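Local coordinates for reducing-end xylose-releasing exo-oligoxylanase Rex8A (Paenibacillus barcinonensis, PDB 6SUD), which hydrolyses linear and branched xylooligosaccharides as an exo-oligoxylanase, releasing xylose from their reducing ends, at residues R68-S73 with R358-N363. The protein carries 1 engineered substitution. Residues are numbered along the deposited sequence; the frame is centred on the assembly and turned at random.
Sequences RSEGMS and RRYYDN. With XYP (beta-D-xylopyranose), chain J; XYP (beta-D-xylopyranose), chain K.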
loop_
_atom_site.group_PDB
_atom_site.type_symbol
_atom_site.label_atom_id
_atom_site.label_comp_id
_atom_site.label_asym_id
_atom_site.label_seq_id
_atom_site.Cartn_x
_atom_site.Cartn_y
_atom_site.Cartn_z
ATOM N N ARG A 68 5.445 -8.075 -9.699
ATOM C CA ARG A 68 4.664 -8.513 -8.512
ATOM C C ARG A 68 3.304 -7.830 -8.537
ATOM O O ARG A 68 3.237 -6.677 -8.996
ATOM C CB ARG A 68 5.456 -8.198 -7.243
ATOM C CG ARG A 68 6.783 -8.934 -7.210
ATOM C CD ARG A 68 7.654 -8.692 -6.007
ATOM N NE ARG A 68 8.665 -9.730 -6.057
ATOM C CZ ARG A 68 9.272 -10.272 -5.018
ATOM N NH1 ARG A 68 9.009 -9.843 -3.792
ATOM N NH2 ARG A 68 10.122 -11.262 -5.215
ATOM N N SER A 69 2.257 -8.515 -8.074
ATOM C CA SER A 69 0.903 -7.925 -8.030
ATOM C C SER A 69 0.938 -6.695 -7.115
ATOM O O SER A 69 0.198 -5.742 -7.382
ATOM C CB SER A 69 -0.133 -8.930 -7.627
ATOM O OG SER A 69 0.144 -9.464 -6.349
ATOM N N GLU A 70 1.792 -6.705 -6.086
ATOM C CA GLU A 70 2.052 -5.515 -5.229
ATOM C C GLU A 70 2.394 -4.313 -6.130
ATOM O O GLU A 70 1.715 -3.265 -6.043
ATOM C CB GLU A 70 3.176 -5.868 -4.255
ATOM C CG GLU A 70 3.815 -4.688 -3.526
ATOM C CD GLU A 70 5.149 -5.057 -2.896
ATOM O OE1 GLU A 70 6.107 -5.322 -3.665
ATOM O OE2 GLU A 70 5.215 -5.162 -1.633
ATOM N N GLY A 71 3.443 -4.445 -6.945
ATOM C CA GLY A 71 3.971 -3.319 -7.742
ATOM C C GLY A 71 3.014 -2.891 -8.838
ATOM O O GLY A 71 2.887 -1.680 -9.066
ATOM N N MET A 72 2.363 -3.850 -9.488
ATOM C CA MET A 72 1.346 -3.573 -10.541
ATOM C C MET A 72 0.214 -2.739 -9.922
ATOM O O MET A 72 -0.142 -1.688 -10.481
ATOM C CB MET A 72 0.796 -4.869 -11.140
ATOM C CG MET A 72 1.819 -5.681 -11.916
ATOM S SD MET A 72 2.601 -4.787 -13.299
ATOM C CE MET A 72 1.194 -4.508 -14.367
ATOM N N SER A 73 -0.349 -3.207 -8.807
ATOM C CA SER A 73 -1.459 -2.527 -8.093
ATOM C C SER A 73 -1.000 -1.161 -7.579
ATOM O O SER A 73 -1.796 -0.220 -7.646
ATOM C CB SER A 73 -2.028 -3.402 -6.999
ATOM O OG SER A 73 -1.105 -3.553 -5.936
ATOM N N ARG A 358 18.204 -2.083 -5.985
ATOM C CA ARG A 358 17.238 -2.315 -4.871
ATOM C C ARG A 358 16.146 -1.238 -4.819
ATOM O O ARG A 358 15.413 -1.188 -3.810
ATOM C CB ARG A 358 18.005 -2.354 -3.549
ATOM C CG ARG A 358 19.057 -3.450 -3.488
ATOM C CD ARG A 358 18.428 -4.827 -3.477
ATOM N NE ARG A 358 19.204 -5.815 -4.212
ATOM C CZ ARG A 358 18.864 -7.092 -4.361
ATOM N NH1 ARG A 358 17.754 -7.563 -3.811
ATOM N NH2 ARG A 358 19.658 -7.909 -5.027
ATOM N N ARG A 359 15.988 -0.448 -5.875
ATOM C CA ARG A 359 15.278 0.855 -5.792
ATOM C C ARG A 359 13.760 0.691 -5.754
ATOM O O ARG A 359 13.100 1.615 -5.240
ATOM C CB ARG A 359 15.630 1.741 -6.987
ATOM C CG ARG A 359 15.252 1.150 -8.338
ATOM C CD ARG A 359 15.663 2.094 -9.448
ATOM N NE ARG A 359 15.296 1.630 -10.771
ATOM C CZ ARG A 359 16.005 0.772 -11.508
ATOM N NH1 ARG A 359 17.130 0.249 -11.046
ATOM N NH2 ARG A 359 15.572 0.433 -12.711
ATOM N N TYR A 360 13.230 -0.405 -6.292
ATOM C CA TYR A 360 11.778 -0.576 -6.539
ATOM C C TYR A 360 10.979 -0.258 -5.271
ATOM O O TYR A 360 10.122 0.644 -5.306
ATOM C CB TYR A 360 11.489 -1.982 -7.061
ATOM C CG TYR A 360 10.100 -2.505 -6.794
ATOM C CD1 TYR A 360 9.019 -2.099 -7.556
ATOM C CD2 TYR A 360 9.879 -3.441 -5.798
ATOM C CE1 TYR A 360 7.744 -2.586 -7.308
ATOM C CE2 TYR A 360 8.619 -3.957 -5.549
ATOM C CZ TYR A 360 7.549 -3.533 -6.315
ATOM O OH TYR A 360 6.315 -4.061 -6.063
ATOM N N TYR A 361 11.230 -0.980 -4.181
ATOM C CA TYR A 361 10.366 -0.896 -2.975
ATOM C C TYR A 361 10.476 0.499 -2.334
ATOM O O TYR A 361 9.462 1.152 -1.990
ATOM C CB TYR A 361 10.712 -2.016 -1.999
ATOM C CG TYR A 361 9.729 -2.128 -0.866
ATOM C CD1 TYR A 361 8.408 -2.484 -1.101
ATOM C CD2 TYR A 361 10.126 -1.913 0.438
ATOM C CE1 TYR A 361 7.502 -2.586 -0.060
ATOM C CE2 TYR A 361 9.234 -2.012 1.489
ATOM C CZ TYR A 361 7.916 -2.351 1.239
ATOM O OH TYR A 361 7.061 -2.470 2.294
ATOM N N ASP A 362 11.695 0.987 -2.177
ATOM C CA ASP A 362 11.936 2.339 -1.610
ATOM C C ASP A 362 11.128 3.378 -2.398
ATOM O O ASP A 362 10.515 4.256 -1.794
ATOM C CB ASP A 362 13.421 2.699 -1.679
ATOM C CG ASP A 362 14.308 1.790 -0.849
ATOM O OD1 ASP A 362 14.748 0.761 -1.378
ATOM O OD2 ASP A 362 14.545 2.119 0.330
ATOM N N ASN A 363 11.207 3.309 -3.730
ATOM C CA ASN A 363 10.666 4.351 -4.640
ATOM C C ASN A 363 9.133 4.286 -4.673
ATOM O O ASN A 363 8.503 5.351 -4.829
ATOM C CB ASN A 363 11.299 4.227 -6.022
ATOM C CG ASN A 363 12.719 4.754 -6.025
ATOM O OD1 ASN A 363 13.210 5.221 -4.998
ATOM N ND2 ASN A 363 13.373 4.716 -7.172
HETATM O O1 XYP J . 12.566 -6.163 -1.160
HETATM C C1 XYP J . 11.172 -5.967 -0.892
HETATM C C2 XYP J . 10.384 -6.568 -2.055
HETATM C C3 XYP J . 8.923 -6.317 -1.803
HETATM C C4 XYP J . 8.506 -6.980 -0.509
HETATM C C5 XYP J . 9.390 -6.516 0.640
HETATM O O2 XYP J . 10.721 -6.009 -3.340
HETATM O O3 XYP J . 8.160 -6.840 -2.891
HETATM O O4 XYP J . 7.132 -6.638 -0.299
HETATM O O5 XYP J . 10.784 -6.655 0.316
HETATM O O1 XYP K . 7.499 -9.908 -1.353
HETATM C C1 XYP K . 6.064 -9.736 -1.344
HETATM C C2 XYP K . 5.583 -8.615 -0.420
HETATM C C3 XYP K . 4.062 -8.553 -0.347
HETATM C C4 XYP K . 3.472 -9.040 -1.665
HETATM C C5 XYP K . 4.439 -8.714 -2.797
HETATM O O2 XYP K . 6.145 -8.737 0.893
HETATM O O3 XYP K . 3.696 -7.199 -0.030
HETATM O O4 XYP K . 3.274 -10.455 -1.595
HETATM O O5 XYP K . 5.668 -9.430 -2.680
#
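R68, the N-cap residue of helix 69-81, meets Y360 only loosely, R68 CB lying 4.4 Å from Y360 OH, and extends its chain from CG to NE past that tyrosine to the sugars. There R68 NH1 donates to O3 of the chain J xylose (3.2 Å) and lies close to O1 of the chain K xylose, both near the guanidinium plane, while NE is paired with D61 and D66. E70, the inferred proton donor, sets CG anti to the backbone N (chi1 166°), reaching toward helix 359-373. Y360 OH donates to E70 OE1 (2.7 Å) from the anti side, 24° out of the carboxylate plane, with ring and carboxylate turned 46° apart. E70 OE1 also accepts from O3 of the chain J xylose, and E70 OE2 from O4 of the chain J xylose (2.8 Å). In this (alpha/alpha)6 barrel of glycoside hydrolase family 8, the N-terminal ends of helices 69-81 and 359-373 thus meet at one xylose pocket. Y361 lays a ring face under the same sugar, with Y361 CD1 3.9 Å from C3 of the chain J xylose, and its CE1 approaches E70 OE2 obliquely; its hydroxyl is hydrogen-bonded to S264 O. One residue after E70, G71 CA comes within 3.0 Å of Y360 OH, in the ring plane.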